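Local coordinates for aminotransferase (Neisseria meningitidis Z2491, PDB 3JTX), which probably catalyses transfer of an amino group between an amino acid and an oxo acid, using pyridoxal 5'-phosphate bound to a lysine as cofactor, at residues 177-182 / 326-331; 153-158 / 183-188. One frame throughout, in Å; residues are numbered along the deposited sequence.

Contact 1: residues 177-182 / 326-331; sequences PNNPSG and SFYIWL
Asn179 comes alongside Tyr328 beside the cofactor of this fold-type I aminotransferase, where the proline-rich loop 177-182, with cis peptides before Pro177 and Pro180, meets strand 328-332 of the small antiparallel sheet. CB of Asn179 stands outside the ring's rim, 4.0 Å from CE2 of Tyr328. With chi1 at 179° the chain extends along the tyrosine, and CG comes to 3.6 Å from the same CE2. The amide slides partly over one face, the planes 20° apart. OD1, 3.6 Å above the Tyr328 ring plane, overlaps the ring near its rim and accepts from Arg374; ND2, beyond the edge on the OH side, bonds to O3 of the pyridoxal phosphate-lysine at position 245. Both amide ends are thus tied, which fixes the flip of the group. Tyr328 OH, hydrogen-bonded to Tyr210, is not a partner of ND2, the angle being poor. The opposite ring face carries CD1 of Phe327. Further along, Pro180 sits on Trp330: CG is 3.6 Å from the six-membered ring centroid and 12° off its normal, a CH-pi contact. One water donates to Pro180 O and Tyr328 O; a second links Ser181 O to Trp330 N.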
ATOM      1  N   PRO A 177     -18.698  -0.017 -15.000  1.00 15.28           N
ATOM      2  CA  PRO A 177     -19.433   1.233 -15.274  1.00 15.57           C
ATOM      3  C   PRO A 177     -18.585   2.473 -15.064  1.00 16.00           C
ATOM      4  O   PRO A 177     -17.759   2.507 -14.152  1.00 16.40           O
ATOM      5  CB  PRO A 177     -20.565   1.218 -14.243  1.00 15.83           C
ATOM      6  CG  PRO A 177     -20.759  -0.231 -13.933  1.00 15.98           C
ATOM      7  CD  PRO A 177     -19.416  -0.870 -14.033  1.00 14.77           C
ATOM      8  N   ASN A 178     -18.823   3.500 -15.870  1.00 15.45           N
ATOM      9  CA  ASN A 178     -18.000   4.693 -15.829  1.00 15.70           C
ATOM     10  C   ASN A 178     -18.395   5.655 -14.703  1.00 15.57           C
ATOM     11  O   ASN A 178     -19.571   5.815 -14.371  1.00 15.28           O
ATOM     12  CB  ASN A 178     -18.062   5.412 -17.174  1.00 15.38           C
ATOM     13  CG  ASN A 178     -17.085   6.557 -17.259  1.00 16.15           C
ATOM     14  OD1 ASN A 178     -17.445   7.719 -17.019  1.00 16.31           O
ATOM     15  ND2 ASN A 178     -15.842   6.245 -17.597  1.00 13.89           N
ATOM     16  N   ASN A 179     -17.376   6.228 -14.075  1.00 15.70           N
ATOM     17  CA  ASN A 179     -17.506   7.407 -13.229  1.00 15.55           C
ATOM     18  C   ASN A 179     -16.953   8.543 -14.086  1.00 16.26           C
ATOM     19  O   ASN A 179     -15.763   8.550 -14.385  1.00 16.60           O
ATOM     20  CB  ASN A 179     -16.677   7.225 -11.961  1.00 15.51           C
ATOM     21  CG  ASN A 179     -16.731   8.422 -11.022  1.00 17.23           C
ATOM     22  OD1 ASN A 179     -17.359   9.439 -11.321  1.00 16.82           O
ATOM     23  ND2 ASN A 179     -16.075   8.294  -9.862  1.00 18.14           N
ATOM     24  N   PRO A 180     -17.784   9.536 -14.446  1.00 16.65           N
ATOM     25  CA  PRO A 180     -19.120   9.886 -13.950  1.00 16.65           C
ATOM     26  C   PRO A 180     -20.340   9.465 -14.788  1.00 16.67           C
ATOM     27  O   PRO A 180     -21.458   9.644 -14.328  1.00 16.88           O
ATOM     28  CB  PRO A 180     -19.062  11.412 -13.955  1.00 16.99           C
ATOM     29  CG  PRO A 180     -18.264  11.716 -15.251  1.00 16.35           C
ATOM     30  CD  PRO A 180     -17.264  10.576 -15.359  1.00 16.48           C
ATOM     31  N   SER A 181     -20.151   8.937 -15.993  1.00 17.02           N
ATOM     32  CA  SER A 181     -21.281   8.820 -16.947  1.00 16.57           C
ATOM     33  C   SER A 181     -22.246   7.658 -16.679  1.00 17.16           C
ATOM     34  O   SER A 181     -23.370   7.651 -17.208  1.00 17.89           O
ATOM     35  CB  SER A 181     -20.765   8.723 -18.392  1.00 16.98           C
ATOM     36  OG  SER A 181     -20.268   7.422 -18.684  1.00 15.22           O
ATOM     37  N   GLY A 182     -21.805   6.671 -15.902  1.00 16.93           N
ATOM     38  CA  GLY A 182     -22.564   5.452 -15.653  1.00 16.68           C
ATOM     39  C   GLY A 182     -22.531   4.453 -16.808  1.00 17.26           C
ATOM     40  O   GLY A 182     -23.106   3.367 -16.719  1.00 17.34           O
ATOM     41  N   SER A 326     -23.896   2.171 -11.918  1.00 18.07           N
ATOM     42  CA  SER A 326     -23.308   3.126 -10.957  1.00 17.72           C
ATOM     43  C   SER A 326     -24.394   3.889 -10.200  1.00 17.29           C
ATOM     44  O   SER A 326     -25.580   3.748 -10.505  1.00 17.00           O
ATOM     45  CB  SER A 326     -22.327   4.115 -11.593  1.00 17.73           C
ATOM     46  OG  SER A 326     -22.975   5.319 -11.994  1.00 20.79           O
ATOM     47  N   PHE A 327     -23.961   4.644  -9.186  1.00 16.43           N
ATOM     48  CA  PHE A 327     -24.853   5.505  -8.410  1.00 16.62           C
ATOM     49  C   PHE A 327     -24.795   6.984  -8.802  1.00 16.48           C
ATOM     50  O   PHE A 327     -25.233   7.855  -8.034  1.00 18.01           O
ATOM     51  CB  PHE A 327     -24.710   5.275  -6.875  1.00 15.82           C
ATOM     52  CG  PHE A 327     -23.309   5.406  -6.308  1.00 16.18           C
ATOM     53  CD1 PHE A 327     -22.560   6.568  -6.456  1.00 15.19           C
ATOM     54  CD2 PHE A 327     -22.777   4.379  -5.526  1.00 17.01           C
ATOM     55  CE1 PHE A 327     -21.307   6.688  -5.873  1.00 16.33           C
ATOM     56  CE2 PHE A 327     -21.519   4.488  -4.954  1.00 16.79           C
ATOM     57  CZ  PHE A 327     -20.783   5.648  -5.124  1.00 17.22           C
ATOM     58  N   TYR A 328     -24.321   7.271 -10.012  1.00 16.08           N
ATOM     59  CA  TYR A 328     -24.265   8.648 -10.515  1.00 15.82           C
ATOM     60  C   TYR A 328     -25.346   8.932 -11.534  1.00 15.64           C
ATOM     61  O   TYR A 328     -25.737   8.041 -12.309  1.00 16.20           O
ATOM     62  CB  TYR A 328     -22.909   8.940 -11.159  1.00 15.61           C
ATOM     63  CG  TYR A 328     -21.770   8.729 -10.216  1.00 15.93           C
ATOM     64  CD1 TYR A 328     -21.558   9.595  -9.136  1.00 15.96           C
ATOM     65  CD2 TYR A 328     -20.904   7.668 -10.389  1.00 16.79           C
ATOM     66  CE1 TYR A 328     -20.493   9.392  -8.255  1.00 16.12           C
ATOM     67  CE2 TYR A 328     -19.843   7.454  -9.517  1.00 15.64           C
ATOM     68  CZ  TYR A 328     -19.632   8.313  -8.463  1.00 15.96           C
ATOM     69  OH  TYR A 328     -18.583   8.049  -7.592  1.00 15.78           O
ATOM     70  N   ILE A 329     -25.844  10.168 -11.504  1.00 15.09           N
ATOM     71  CA  ILE A 329     -26.587  10.747 -12.604  1.00 14.27           C
ATOM     72  C   ILE A 329     -25.655  11.823 -13.213  1.00 14.98           C
ATOM     73  O   ILE A 329     -25.201  12.734 -12.516  1.00 14.57           O
ATOM     74  CB  ILE A 329     -27.892  11.401 -12.138  1.00 14.58           C
ATOM     75  CG1 ILE A 329     -28.839  10.353 -11.529  1.00 14.53           C
ATOM     76  CG2 ILE A 329     -28.578  12.097 -13.298  1.00 12.86           C
ATOM     77  CD1 ILE A 329     -30.134  10.948 -11.010  1.00 13.19           C
ATOM     78  N   TRP A 330     -25.352  11.680 -14.499  1.00 14.56           N
ATOM     79  CA  TRP A 330     -24.545  12.654 -15.247  1.00 15.22           C
ATOM     80  C   TRP A 330     -25.545  13.571 -15.937  1.00 14.95           C
ATOM     81  O   TRP A 330     -25.981  13.316 -17.066  1.00 15.35           O
ATOM     82  CB  TRP A 330     -23.633  11.873 -16.213  1.00 15.18           C
ATOM     83  CG  TRP A 330     -22.584  12.593 -17.040  1.00 15.92           C
ATOM     84  CD1 TRP A 330     -22.395  12.460 -18.405  1.00 16.86           C
ATOM     85  CD2 TRP A 330     -21.526  13.441 -16.579  1.00 15.08           C
ATOM     86  NE1 TRP A 330     -21.310  13.188 -18.808  1.00 17.00           N
ATOM     87  CE2 TRP A 330     -20.764  13.813 -17.713  1.00 15.37           C
ATOM     88  CE3 TRP A 330     -21.157  13.939 -15.322  1.00 14.57           C
ATOM     89  CZ2 TRP A 330     -19.659  14.670 -17.628  1.00 14.26           C
ATOM     90  CZ3 TRP A 330     -20.062  14.808 -15.240  1.00 15.28           C
ATOM     91  CH2 TRP A 330     -19.316  15.144 -16.377  1.00 15.16           C
ATOM     92  N   LEU A 331     -25.921  14.641 -15.245  1.00 15.04           N
ATOM     93  CA  LEU A 331     -27.050  15.463 -15.646  1.00 14.94           C
ATOM     94  C   LEU A 331     -26.660  16.565 -16.639  1.00 15.34           C
ATOM     95  O   LEU A 331     -25.821  17.427 -16.346  1.00 14.59           O
ATOM     96  CB  LEU A 331     -27.712  16.079 -14.407  1.00 15.22           C
ATOM     97  CG  LEU A 331     -28.984  16.884 -14.699  1.00 15.65           C
ATOM     98  CD1 LEU A 331     -30.104  15.944 -15.179  1.00 14.11           C
ATOM     99  CD2 LEU A 331     -29.434  17.698 -13.484  1.00 15.58           C
TER
HETATM  100  O   HOH W   1     -24.223   8.045 -14.414  1.00 26.51           O
HETATM  101  O   HOH W   2     -25.820   9.158 -15.923  1.00 21.31           O

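Contact 2: residues 153-158 / 183-188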
ATOM      1  N   SER A 153     -23.921   7.889 -25.945  1.00 27.11           N
ATOM      2  CA  SER A 153     -23.414   6.633 -25.376  1.00 26.86           C
ATOM      3  C   SER A 153     -22.432   6.870 -24.218  1.00 26.12           C
ATOM      4  O   SER A 153     -22.390   6.086 -23.263  1.00 26.07           O
ATOM      5  CB  SER A 153     -22.715   5.808 -26.457  1.00 26.97           C
ATOM      6  OG  SER A 153     -21.424   6.343 -26.756  1.00 28.31           O
ATOM      7  N   PHE A 154     -21.662   7.954 -24.323  1.00 24.96           N
ATOM      8  CA  PHE A 154     -20.509   8.242 -23.459  1.00 24.64           C
ATOM      9  C   PHE A 154     -19.409   7.163 -23.526  1.00 24.91           C
ATOM     10  O   PHE A 154     -18.578   7.078 -22.625  1.00 24.90           O
ATOM     11  CB  PHE A 154     -20.939   8.529 -22.005  1.00 24.30           C
ATOM     12  CG  PHE A 154     -21.962   9.615 -21.889  1.00 22.66           C
ATOM     13  CD1 PHE A 154     -21.585  10.943 -21.923  1.00 21.34           C
ATOM     14  CD2 PHE A 154     -23.309   9.303 -21.784  1.00 23.72           C
ATOM     15  CE1 PHE A 154     -22.530  11.954 -21.850  1.00 22.36           C
ATOM     16  CE2 PHE A 154     -24.268  10.307 -21.702  1.00 23.20           C
ATOM     17  CZ  PHE A 154     -23.879  11.631 -21.732  1.00 23.38           C
ATOM     18  N   ASN A 155     -19.384   6.366 -24.601  1.00 25.10           N
ATOM     19  CA  ASN A 155     -18.249   5.469 -24.852  1.00 25.33           C
ATOM     20  C   ASN A 155     -17.049   6.286 -25.323  1.00 25.11           C
ATOM     21  O   ASN A 155     -17.233   7.342 -25.912  1.00 24.19           O
ATOM     22  CB  ASN A 155     -18.583   4.424 -25.916  1.00 25.84           C
ATOM     23  CG  ASN A 155     -19.753   3.533 -25.526  1.00 27.65           C
ATOM     24  OD1 ASN A 155     -20.563   3.154 -26.378  1.00 33.81           O
ATOM     25  ND2 ASN A 155     -19.858   3.206 -24.254  1.00 29.46           N
ATOM     26  N   PRO A 156     -15.815   5.801 -25.066  1.00 25.39           N
ATOM     27  CA  PRO A 156     -14.600   6.520 -25.483  1.00 25.71           C
ATOM     28  C   PRO A 156     -14.440   6.633 -26.998  1.00 26.29           C
ATOM     29  O   PRO A 156     -14.687   5.667 -27.704  1.00 26.14           O
ATOM     30  CB  PRO A 156     -13.458   5.665 -24.914  1.00 25.80           C
ATOM     31  CG  PRO A 156     -14.090   4.728 -23.939  1.00 25.86           C
ATOM     32  CD  PRO A 156     -15.493   4.532 -24.389  1.00 25.33           C
ATOM     33  N   ASP A 157     -14.018   7.807 -27.470  1.00 27.05           N
ATOM     34  CA  ASP A 157     -13.756   8.052 -28.888  1.00 27.83           C
ATOM     35  C   ASP A 157     -12.277   7.834 -29.192  1.00 28.36           C
ATOM     36  O   ASP A 157     -11.458   8.755 -29.126  1.00 28.67           O
ATOM     37  CB  ASP A 157     -14.178   9.471 -29.277  1.00 27.94           C
ATOM     38  CG  ASP A 157     -14.109   9.717 -30.776  1.00 27.99           C
ATOM     39  OD1 ASP A 157     -13.612   8.853 -31.522  1.00 27.12           O
ATOM     40  OD2 ASP A 157     -14.567  10.787 -31.213  1.00 29.85           O
ATOM     41  N   TRP A 158     -11.946   6.601 -29.548  1.00 29.39           N
ATOM     42  CA  TRP A 158     -10.547   6.206 -29.726  1.00 30.05           C
ATOM     43  C   TRP A 158      -9.876   6.839 -30.947  1.00 30.97           C
ATOM     44  O   TRP A 158      -8.656   6.953 -30.972  1.00 30.99           O
ATOM     45  CB  TRP A 158     -10.424   4.692 -29.833  1.00 29.82           C
ATOM     46  CG  TRP A 158     -11.033   3.918 -28.699  1.00 28.44           C
ATOM     47  CD1 TRP A 158     -12.128   3.121 -28.763  1.00 26.97           C
ATOM     48  CD2 TRP A 158     -10.566   3.851 -27.342  1.00 27.21           C
ATOM     49  NE1 TRP A 158     -12.389   2.570 -27.530  1.00 26.69           N
ATOM     50  CE2 TRP A 158     -11.436   2.992 -26.645  1.00 25.78           C
ATOM     51  CE3 TRP A 158      -9.497   4.428 -26.653  1.00 27.57           C
ATOM     52  CZ2 TRP A 158     -11.278   2.701 -25.286  1.00 27.57           C
ATOM     53  CZ3 TRP A 158      -9.335   4.128 -25.303  1.00 26.56           C
ATOM     54  CH2 TRP A 158     -10.225   3.277 -24.637  1.00 26.50           C
ATOM     55  N   SER A 183     -21.856   4.817 -17.894  1.00 17.02           N
ATOM     56  CA  SER A 183     -21.866   4.017 -19.102  1.00 17.07           C
ATOM     57  C   SER A 183     -21.138   2.702 -18.895  1.00 16.36           C
ATOM     58  O   SER A 183     -20.052   2.668 -18.292  1.00 15.85           O
ATOM     59  CB  SER A 183     -21.184   4.760 -20.251  1.00 17.15           C
ATOM     60  OG  SER A 183     -21.149   3.921 -21.419  1.00 21.25           O
ATOM     61  N   VAL A 184     -21.725   1.631 -19.416  1.00 15.63           N
ATOM     62  CA  VAL A 184     -21.083   0.316 -19.409  1.00 14.79           C
ATOM     63  C   VAL A 184     -20.607   0.021 -20.835  1.00 14.60           C
ATOM     64  O   VAL A 184     -21.417  -0.031 -21.774  1.00 13.72           O
ATOM     65  CB  VAL A 184     -22.060  -0.766 -18.895  1.00 15.27           C
ATOM     66  CG1 VAL A 184     -21.493  -2.177 -19.072  1.00 14.94           C
ATOM     67  CG2 VAL A 184     -22.398  -0.502 -17.405  1.00 14.30           C
ATOM     68  N   LEU A 185     -19.299  -0.148 -21.009  1.00 13.73           N
ATOM     69  CA  LEU A 185     -18.754  -0.446 -22.328  1.00 13.61           C
ATOM     70  C   LEU A 185     -19.373  -1.766 -22.813  1.00 14.87           C
ATOM     71  O   LEU A 185     -19.418  -2.756 -22.073  1.00 14.81           O
ATOM     72  CB  LEU A 185     -17.227  -0.544 -22.281  1.00 13.56           C
ATOM     73  CG  LEU A 185     -16.524  -0.541 -23.638  1.00 13.11           C
ATOM     74  CD1 LEU A 185     -16.782   0.774 -24.390  1.00 13.32           C
ATOM     75  CD2 LEU A 185     -15.043  -0.819 -23.494  1.00 11.20           C
ATOM     76  N   ASP A 186     -19.870  -1.775 -24.042  1.00 15.00           N
ATOM     77  CA  ASP A 186     -20.623  -2.923 -24.505  1.00 15.76           C
ATOM     78  C   ASP A 186     -19.775  -3.835 -25.397  1.00 14.90           C
ATOM     79  O   ASP A 186     -18.578  -3.624 -25.529  1.00 13.99           O
ATOM     80  CB  ASP A 186     -21.914  -2.459 -25.164  1.00 17.03           C
ATOM     81  CG  ASP A 186     -21.694  -1.578 -26.379  1.00 20.66           C
ATOM     82  OD1 ASP A 186     -20.540  -1.382 -26.834  1.00 25.64           O
ATOM     83  OD2 ASP A 186     -22.709  -1.045 -26.873  1.00 27.09           O
ATOM     84  N   LEU A 187     -20.374  -4.862 -25.988  1.00 13.97           N
ATOM     85  CA  LEU A 187     -19.584  -5.764 -26.821  1.00 13.94           C
ATOM     86  C   LEU A 187     -18.915  -5.065 -28.014  1.00 13.80           C
ATOM     87  O   LEU A 187     -17.775  -5.382 -28.345  1.00 13.39           O
ATOM     88  CB  LEU A 187     -20.410  -6.958 -27.294  1.00 13.90           C
ATOM     89  CG  LEU A 187     -20.646  -8.051 -26.253  1.00 13.26           C
ATOM     90  CD1 LEU A 187     -21.674  -9.037 -26.806  1.00 13.78           C
ATOM     91  CD2 LEU A 187     -19.327  -8.786 -25.828  1.00 14.59           C
ATOM     92  N   ASP A 188     -19.604  -4.119 -28.647  1.00 14.50           N
ATOM     93  CA  ASP A 188     -19.011  -3.392 -29.790  1.00 15.19           C
ATOM     94  C   ASP A 188     -17.818  -2.562 -29.326  1.00 15.38           C
ATOM     95  O   ASP A 188     -16.774  -2.535 -29.992  1.00 16.05           O
ATOM     96  CB  ASP A 188     -20.034  -2.497 -30.463  1.00 15.83           C
ATOM     97  CG  ASP A 188     -21.202  -3.270 -30.969  1.00 17.08           C
ATOM     98  OD1 ASP A 188     -21.086  -3.870 -32.060  1.00 14.80           O
ATOM     99  OD2 ASP A 188     -22.226  -3.283 -30.246  1.00 20.13           O
TER
HETATM  100  O   HOH W   3     -23.617   3.677 -22.883  1.00 37.39           O
HETATM  101  O   HOH W   4     -18.279   3.362 -22.049  1.00 30.06           O
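Ser183 turns its CB toward the loop 153-158, and its hydroxyl is the polar centre of this junction in the large domain of the aminotransferase fold. The loop follows edge strand 143-148 of the seven-stranded sheet, whereas 183-188 leads into helix 187-200, with Asp186 as N-cap bonding to the backbone N of Gly189. With OG anti to the backbone N (chi1 177°), the Ser183 hydroxyl reaches between Ser153 O and the amide of Asn155. Two waters make the clear links there. One donates to Ser153 O at 2.7 Å and also bonds to Ser183 OG; the other accepts from Asn155 ND2, likewise at 2.7 Å, and is hydrogen-bonded to the same hydroxyl. Direct approach is less telling: Asn155 ND2 lies 3.2 Å from Ser183 OG, but the angle is too poor for a hydrogen bond. Ser153 forms an ST turn, its OG accepting from Asn155 N at 3.0 Å with an N-H...O angle of 170°, which shapes the backbone from which the Asn155 side chain reaches across.

Toward Leu185 the contact turns apolar. Asn155 and Leu185 meet at a slant, and it is the CD1 branch of the leucine that does the touching, on the amide nitrogen and on the ring of Pro156. Pro156 also places its CB over one face of Trp158, whose indole packs against helix 187-200. Phe154 takes another course: its phenyl leads away from 183-188 and meets Trp330 edge-to-face, leaving the CB near Ser183. CD1 of Leu185 lies 4.0 Å from CD of Pro156, the closest apolar pair between the two segments.

Overall arrangement
Contact 1 is wholly buried, about 9 Å from the chain centre to its own centre, whereas contact 2 lies about 15 Å out and is partly buried. Their segments alternate along the chain, and 177-182 runs directly into 183-188, so one connection between strand 169-175 and helix 187-200 serves both. Contact 1 joins it to the small antiparallel sheet through an amide and a proline laid against aromatic rings, with Asn179 also bonded to the cofactor; contact 2 joins it to the loop after strand 143-148, through two water bridges at Ser183 and apolar packing at Leu185. The two also touch: Pro177 CG lies 3.8 Å from Val184 CG2, and Asn178 N probably donates to Ser183 O at 2.8 Å.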